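Local atomic coordinates of general secretion pathway protein D (Pseudomonas aeruginosa, PDB entry 4E9J), a protein that forms the outer-membrane channel of the type II secretion system that exports elastase LasB and other proteins, represented here by its periplasmic N0, N1 and N2 domains. Residues Ser67-Gln71 with Ala144-Ala148; His80-Val84 with Ile93-Ala97; Ala191-Leu195 with Leu236-Leu240. All coordinates share one frame; numbering follows the deposited sequence.

Contact 1: residues Ser67-Gln71 with Ala144-Ala148; sequences SEVYQ and AVPSA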
loop_
_atom_site.group_PDB
_atom_site.type_symbol
_atom_site.label_atom_id
_atom_site.label_comp_id
_atom_site.label_asym_id
_atom_site.label_seq_id
_atom_site.Cartn_x
_atom_site.Cartn_y
_atom_site.Cartn_z
ATOM N N SER A 67 10.775 -7.781 -19.026
ATOM C CA SER A 67 10.668 -7.579 -17.579
ATOM C C SER A 67 9.276 -7.065 -17.200
ATOM O O SER A 67 8.750 -7.469 -16.165
ATOM C CB SER A 67 11.752 -6.624 -17.092
ATOM O OG SER A 67 11.569 -5.312 -17.602
ATOM N N GLU A 68 8.671 -6.209 -18.035
ATOM C CA GLU A 68 7.321 -5.711 -17.775
ATOM C C GLU A 68 6.254 -6.795 -17.998
ATOM O O GLU A 68 5.250 -6.796 -17.281
ATOM C CB GLU A 68 7.009 -4.415 -18.529
ATOM C CG GLU A 68 7.960 -3.276 -18.188
ATOM C CD GLU A 68 8.110 -2.180 -19.230
ATOM O OE1 GLU A 68 7.679 -2.381 -20.389
ATOM O OE2 GLU A 68 8.668 -1.114 -18.884
ATOM N N VAL A 69 6.479 -7.743 -18.923
ATOM C CA VAL A 69 5.565 -8.882 -19.132
ATOM C C VAL A 69 5.583 -9.751 -17.862
ATOM O O VAL A 69 4.538 -10.242 -17.431
ATOM C CB VAL A 69 5.938 -9.703 -20.401
ATOM C CG1 VAL A 69 5.210 -11.060 -20.439
ATOM C CG2 VAL A 69 5.653 -8.897 -21.672
ATOM N N TYR A 70 6.770 -9.925 -17.259
ATOM C CA TYR A 70 6.903 -10.690 -16.029
ATOM C C TYR A 70 6.174 -9.989 -14.866
ATOM O O TYR A 70 5.501 -10.663 -14.090
ATOM C CB TYR A 70 8.374 -10.944 -15.693
ATOM C CG TYR A 70 8.524 -12.031 -14.652
ATOM C CD1 TYR A 70 8.365 -13.375 -14.986
ATOM C CD2 TYR A 70 8.734 -11.717 -13.315
ATOM C CE1 TYR A 70 8.468 -14.384 -14.022
ATOM C CE2 TYR A 70 8.851 -12.717 -12.347
ATOM C CZ TYR A 70 8.698 -14.050 -12.704
ATOM O OH TYR A 70 8.781 -15.062 -11.774
ATOM N N GLN A 71 6.242 -8.643 -14.784
ATOM C CA GLN A 71 5.494 -7.896 -13.757
ATOM C C GLN A 71 3.975 -8.109 -13.953
ATOM O O GLN A 71 3.246 -8.328 -12.982
ATOM C CB GLN A 71 5.799 -6.381 -13.807
ATOM C CG GLN A 71 7.190 -5.982 -13.334
ATOM C CD GLN A 71 7.380 -4.491 -13.536
ATOM O OE1 GLN A 71 6.665 -3.666 -12.949
ATOM N NE2 GLN A 71 8.301 -4.103 -14.410
ATOM N N ALA A 144 1.912 -0.550 -9.848
ATOM C CA ALA A 144 2.620 0.369 -10.734
ATOM C C ALA A 144 3.651 -0.380 -11.575
ATOM O O ALA A 144 4.249 -1.355 -11.104
ATOM C CB ALA A 144 3.332 1.441 -9.919
ATOM N N VAL A 145 3.867 0.087 -12.810
ATOM C CA VAL A 145 4.915 -0.401 -13.726
ATOM C C VAL A 145 5.685 0.881 -14.097
ATOM O O VAL A 145 5.418 1.491 -15.136
ATOM C CB VAL A 145 4.362 -1.140 -14.971
ATOM C CG1 VAL A 145 5.502 -1.695 -15.826
ATOM C CG2 VAL A 145 3.421 -2.261 -14.563
ATOM N N PRO A 146 6.550 1.375 -13.187
ATOM C CA PRO A 146 7.230 2.664 -13.441
ATOM C C PRO A 146 8.071 2.776 -14.712
ATOM O O PRO A 146 8.107 3.859 -15.275
ATOM C CB PRO A 146 8.072 2.902 -12.183
ATOM C CG PRO A 146 7.722 1.864 -11.230
ATOM C CD PRO A 146 6.914 0.810 -11.870
ATOM N N SER A 147 8.664 1.670 -15.208
ATOM C CA SER A 147 9.471 1.697 -16.431
ATOM C C SER A 147 8.655 1.975 -17.697
ATOM O O SER A 147 9.204 2.513 -18.661
ATOM C CB SER A 147 10.291 0.416 -16.571
ATOM O OG SER A 147 9.522 -0.773 -16.436
ATOM N N ALA A 148 7.351 1.627 -17.699
ATOM C CA ALA A 148 6.446 1.891 -18.821
ATOM C C ALA A 148 5.486 3.051 -18.496
ATOM O O ALA A 148 4.659 3.402 -19.335
ATOM C CB ALA A 148 5.647 0.642 -19.137
HETATM O O HOH W 1 8.505 -1.194 -14.064
HETATM O O HOH W 2 4.774 -4.015 -11.228
#
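Two flat polar groups of the helix, the E68 carboxylate and the Q71 amide, meet the chain around V145, S147 and A148. The A148 methyl lies over one face of the carboxylate, with A148 CB 3.7 Å from E68 CD. S147 OG comes instead from beyond the outer side of OE2, giving its proton to the anti lone pair in a short bond of 2.6 Å (S147 OG to E68 OE2). The Q71 amide has V145 to one side of its plane, displaced toward its polar end, with V145 CG1 3.7 Å from Q71 OE1. V145 CG1 also rests 3.8 Å from E68 CG. E68 can reach this far because its chain is extended beyond CG (chi2 156°). One water accepts from Q71 NE2 at 2.9 Å and donates to S147 OG at 2.6 Å, so a relay of donors runs from amide to water to hydroxyl to carboxylate. A second water donates to both Q71 OE1 and A144 O, joining two acceptors that could not bond to each other. The other carboxylate oxygen, OE1, accepts from S65 N, just before the helix. E68 and Q71 thus tie the first turns of helix 66-79, in the N0 domain, to the end of strand 141-145 and the turn after it, in N1.

Contact 2: residues His80-Val84 with Ile93-Ala97; sequences HGFTV and IVPNA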
loop_
_atom_site.group_PDB
_atom_site.type_symbol
_atom_site.label_atom_id
_atom_site.label_comp_id
_atom_site.label_asym_id
_atom_site.label_seq_id
_atom_site.Cartn_x
_atom_site.Cartn_y
_atom_site.Cartn_z
ATOM N N HIS A 80 -5.601 -13.494 -8.765
ATOM C CA HIS A 80 -6.379 -14.716 -8.594
ATOM C C HIS A 80 -5.944 -15.574 -7.397
ATOM O O HIS A 80 -6.406 -16.696 -7.261
ATOM C CB HIS A 80 -6.366 -15.498 -9.922
ATOM C CG HIS A 80 -6.971 -14.713 -11.035
ATOM N ND1 HIS A 80 -8.316 -14.875 -11.287
ATOM C CD2 HIS A 80 -6.531 -13.695 -11.799
ATOM C CE1 HIS A 80 -8.646 -13.992 -12.197
ATOM N NE2 HIS A 80 -7.636 -13.256 -12.537
ATOM N N GLY A 81 -5.125 -15.020 -6.515
ATOM C CA GLY A 81 -4.706 -15.688 -5.289
ATOM C C GLY A 81 -3.637 -16.736 -5.427
ATOM O O GLY A 81 -3.628 -17.688 -4.648
ATOM N N PHE A 82 -2.693 -16.546 -6.368
ATOM C CA PHE A 82 -1.575 -17.458 -6.573
ATOM C C PHE A 82 -0.244 -16.751 -6.359
ATOM O O PHE A 82 -0.171 -15.532 -6.501
ATOM C CB PHE A 82 -1.636 -18.087 -7.979
ATOM C CG PHE A 82 -2.971 -18.743 -8.251
ATOM C CD1 PHE A 82 -3.385 -19.836 -7.513
ATOM C CD2 PHE A 82 -3.856 -18.202 -9.174
ATOM C CE1 PHE A 82 -4.656 -20.387 -7.695
ATOM C CE2 PHE A 82 -5.119 -18.758 -9.364
ATOM C CZ PHE A 82 -5.515 -19.846 -8.619
ATOM N N THR A 83 0.819 -17.526 -6.117
ATOM C CA THR A 83 2.177 -17.040 -5.959
ATOM C C THR A 83 3.177 -18.055 -6.519
ATOM O O THR A 83 2.857 -19.245 -6.588
ATOM C CB THR A 83 2.428 -16.699 -4.460
ATOM O OG1 THR A 83 3.701 -16.088 -4.316
ATOM C CG2 THR A 83 2.337 -17.894 -3.564
ATOM N N VAL A 84 4.379 -17.592 -6.899
ATOM C CA VAL A 84 5.440 -18.434 -7.434
ATOM C C VAL A 84 6.435 -18.738 -6.317
ATOM O O VAL A 84 6.941 -17.816 -5.678
ATOM C CB VAL A 84 6.146 -17.794 -8.658
ATOM C CG1 VAL A 84 7.096 -18.797 -9.325
ATOM C CG2 VAL A 84 5.124 -17.255 -9.657
ATOM N N ILE A 93 3.858 -22.563 -9.135
ATOM C CA ILE A 93 2.754 -21.616 -8.976
ATOM C C ILE A 93 1.798 -22.346 -8.032
ATOM O O ILE A 93 1.409 -23.491 -8.307
ATOM C CB ILE A 93 2.124 -21.236 -10.338
ATOM C CG1 ILE A 93 3.218 -20.583 -11.272
ATOM C CG2 ILE A 93 0.919 -20.301 -10.168
ATOM C CD1 ILE A 93 2.736 -20.288 -12.654
ATOM N N VAL A 94 1.458 -21.699 -6.895
ATOM C CA VAL A 94 0.664 -22.301 -5.821
ATOM C C VAL A 94 -0.419 -21.361 -5.273
ATOM O O VAL A 94 -0.198 -20.154 -5.231
ATOM C CB VAL A 94 1.587 -22.740 -4.658
ATOM C CG1 VAL A 94 2.346 -24.002 -4.999
ATOM C CG2 VAL A 94 2.558 -21.628 -4.246
ATOM N N PRO A 95 -1.550 -21.879 -4.736
ATOM C CA PRO A 95 -2.525 -20.970 -4.104
ATOM C C PRO A 95 -1.938 -20.317 -2.854
ATOM O O PRO A 95 -1.173 -20.947 -2.116
ATOM C CB PRO A 95 -3.740 -21.862 -3.813
ATOM C CG PRO A 95 -3.445 -23.176 -4.430
ATOM C CD PRO A 95 -1.977 -23.286 -4.617
ATOM N N ASN A 96 -2.201 -19.017 -2.706
ATOM C CA ASN A 96 -1.725 -18.234 -1.582
ATOM C C ASN A 96 -2.767 -18.333 -0.465
ATOM O O ASN A 96 -3.936 -18.605 -0.734
ATOM C CB ASN A 96 -1.514 -16.765 -1.991
ATOM C CG ASN A 96 -0.484 -16.053 -1.141
ATOM O OD1 ASN A 96 -0.360 -16.303 0.064
ATOM N ND2 ASN A 96 0.263 -15.127 -1.737
ATOM N N ALA A 97 -2.340 -18.108 0.778
ATOM C CA ALA A 97 -3.229 -18.150 1.941
ATOM C C ALA A 97 -4.088 -16.888 1.969
ATOM O O ALA A 97 -4.761 -16.620 2.957
ATOM C CB ALA A 97 -2.410 -18.249 3.219
#
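A beta hairpin of the N0 domain, strands 82-86 and 91-95, is entered here directly from a Schellman motif that ends helix 66-79. G81, at positive phi (78°), is the C-prime residue of that motif: F82 N returns to M77 O and G81 N to S78 O, while G81 O already serves the hairpin by accepting from N96 N at 2.8 Å in an almost straight bond (176° at the hydrogen). Further along, T83 and V94 form the hydrogen-bonded antiparallel pair, each backbone N bonding to the other's O, with 3.0 Å from T83 N to V94 O and 2.8 Å from V94 N to T83 O. F82 with P95 and V84 with I93 flank it as non-hydrogen-bonded pairs. The side chains sort by face. V84 and I93 point to one side, where F73 of helix 66-79 meets both, and M77 of that helix and I35 of helix 31-42 meet I93; I93 CG2 also touches F82 CB. T83 and V94 point to the other side, their CG2 methyls 3.8 Å apart, and there T83 packs on T83 of the second subunit and V94 on V85 of the second subunit. The hairpin therefore has one face toward its own helices and one in the homodimer interface. On its far edge, strand 91-95 pairs in parallel with strand 46-48, I93 bonding to V47 and D49. With CG beside the backbone N (chi1 -54°), the F82 ring is swung back toward the preceding turn: its edge meets V94 O and P95 N, and H80 O sits 3.2 Å above the plane of one F82 ring face, offset toward the rim.

Contact 3: residues Ala191-Leu195 with Leu236-Leu240; sequences AAEVL and LAQSL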
loop_
_atom_site.group_PDB
_atom_site.type_symbol
_atom_site.label_atom_id
_atom_site.label_comp_id
_atom_site.label_asym_id
_atom_site.label_seq_id
_atom_site.Cartn_x
_atom_site.Cartn_y
_atom_site.Cartn_z
ATOM N N ALA A 191 -21.499 14.613 1.504
ATOM C CA ALA A 191 -20.518 15.700 1.543
ATOM C C ALA A 191 -19.931 15.943 0.158
ATOM O O ALA A 191 -19.846 17.087 -0.269
ATOM C CB ALA A 191 -19.404 15.360 2.526
ATOM N N ALA A 192 -19.560 14.863 -0.559
ATOM C CA ALA A 192 -18.982 15.009 -1.905
ATOM C C ALA A 192 -19.953 15.694 -2.869
ATOM O O ALA A 192 -19.567 16.639 -3.539
ATOM C CB ALA A 192 -18.556 13.647 -2.451
ATOM N N GLU A 193 -21.230 15.280 -2.858
ATOM C CA GLU A 193 -22.277 15.869 -3.708
ATOM C C GLU A 193 -22.500 17.354 -3.405
ATOM O O GLU A 193 -22.588 18.148 -4.321
ATOM C CB GLU A 193 -23.592 15.062 -3.557
ATOM C CG GLU A 193 -24.597 15.274 -4.679
ATOM C CD GLU A 193 -25.858 14.453 -4.491
ATOM O OE1 GLU A 193 -26.641 14.774 -3.566
ATOM O OE2 GLU A 193 -26.046 13.467 -5.239
ATOM N N VAL A 194 -22.559 17.737 -2.128
ATOM C CA VAL A 194 -22.724 19.156 -1.752
ATOM C C VAL A 194 -21.536 19.996 -2.238
ATOM O O VAL A 194 -21.719 21.101 -2.749
ATOM C CB VAL A 194 -22.908 19.278 -0.217
ATOM C CG1 VAL A 194 -22.687 20.711 0.263
ATOM C CG2 VAL A 194 -24.289 18.814 0.188
ATOM N N LEU A 195 -20.321 19.493 -2.033
ATOM C CA LEU A 195 -19.120 20.205 -2.445
ATOM C C LEU A 195 -19.022 20.342 -3.948
ATOM O O LEU A 195 -18.740 21.438 -4.420
ATOM C CB LEU A 195 -17.869 19.529 -1.870
ATOM C CG LEU A 195 -17.764 19.641 -0.356
ATOM C CD1 LEU A 195 -16.692 18.709 0.179
ATOM C CD2 LEU A 195 -17.565 21.086 0.087
ATOM N N LEU A 236 -14.213 24.574 3.560
ATOM C CA LEU A 236 -15.620 24.347 3.193
ATOM C C LEU A 236 -16.068 22.938 3.589
ATOM O O LEU A 236 -17.179 22.790 4.083
ATOM C CB LEU A 236 -15.838 24.533 1.679
ATOM C CG LEU A 236 -17.321 24.548 1.218
ATOM C CD1 LEU A 236 -18.060 25.779 1.741
ATOM C CD2 LEU A 236 -17.444 24.497 -0.301
ATOM N N ALA A 237 -15.235 21.907 3.314
ATOM C CA ALA A 237 -15.520 20.512 3.694
ATOM C C ALA A 237 -15.667 20.365 5.199
ATOM O O ALA A 237 -16.589 19.679 5.662
ATOM C CB ALA A 237 -14.431 19.592 3.181
ATOM N N GLN A 238 -14.855 21.078 5.974
ATOM C CA GLN A 238 -14.986 21.008 7.423
ATOM C C GLN A 238 -16.320 21.552 7.942
ATOM O O GLN A 238 -16.881 20.947 8.852
ATOM C CB GLN A 238 -13.750 21.599 8.113
ATOM C CG GLN A 238 -12.489 20.729 7.891
ATOM C CD GLN A 238 -12.523 19.418 8.617
ATOM O OE1 GLN A 238 -13.489 19.088 9.309
ATOM N NE2 GLN A 238 -11.451 18.637 8.483
ATOM N N SER A 239 -16.924 22.551 7.255
ATOM C CA SER A 239 -18.243 23.068 7.637
ATOM C C SER A 239 -19.397 22.067 7.402
ATOM O O SER A 239 -20.459 22.242 7.986
ATOM C CB SER A 239 -18.538 24.397 6.933
ATOM O OG SER A 239 -18.963 24.233 5.587
ATOM N N LEU A 240 -19.223 21.056 6.533
ATOM C CA LEU A 240 -20.254 20.042 6.291
ATOM C C LEU A 240 -20.203 18.928 7.325
ATOM O O LEU A 240 -21.162 18.169 7.441
ATOM C CB LEU A 240 -20.108 19.423 4.893
ATOM C CG LEU A 240 -20.113 20.412 3.726
ATOM C CD1 LEU A 240 -19.966 19.668 2.400
ATOM C CD2 LEU A 240 -21.371 21.296 3.729
#
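L240 reaches V194 and L195 through an extended side chain: chi1 of -55° sets CG opposite the carbonyl carbon, and chi2 of 180° carries CD1 straight outward. V194 has CG1 trans to its backbone N, which aims this methyl at L240, and the two side chains meet tip to tip with V194 CG1 3.6 Å from L240 CD1. L195 runs past L240 in the opposite sense, its CG 3.5 Å from L240 CD1. L240 CD1 is shared by A191, V194 and L195 of helix 188-201, lying 3.7 Å from A191 O. The two branches of L195 divide their partners: CD1 rests 3.9 Å from A237 CB, while CD2 slides past L236 CD2 in an approach tighter than normal, whose exact length is doubtful. Behind them, L195 and A237 both lean on L221 of strand 220-224, which places the pair of helices, 188-201 and 227-240, on the antiparallel sheet of N2, consistent with a KH-like arrangement. The short segments' axes approach to 10.3 Å, with 133° between their N-to-C directions. S239 turns its hydroxyl back to L236 O within its own helix. No hydrogen bond joins the segments, so shape fit and dispersion between aliphatic groups hold this end together.

In the fold
Along the chain, contact 2 falls within the span bounded by the two halves of contact 1, and contact 3 follows. Contacts 1 and 2 share helix 66-79, whose early turns serve contact 1 and whose end leads into strand 82-86 of contact 2; their centres are 20 Å apart. Contact 3 lies across the centre of the chain, its centre 39 Å from that of contact 1 and 43 Å from that of contact 2. Each does a different job: residues 80-84 with 93-97 build N0 and face the second subunit, 67-71 with 144-148 bridge N0 to N1, and 191-195 with 236-240 pack helices inside N2. They sample intradomain packing and an interdomain joint in the secretin's periplasmic part.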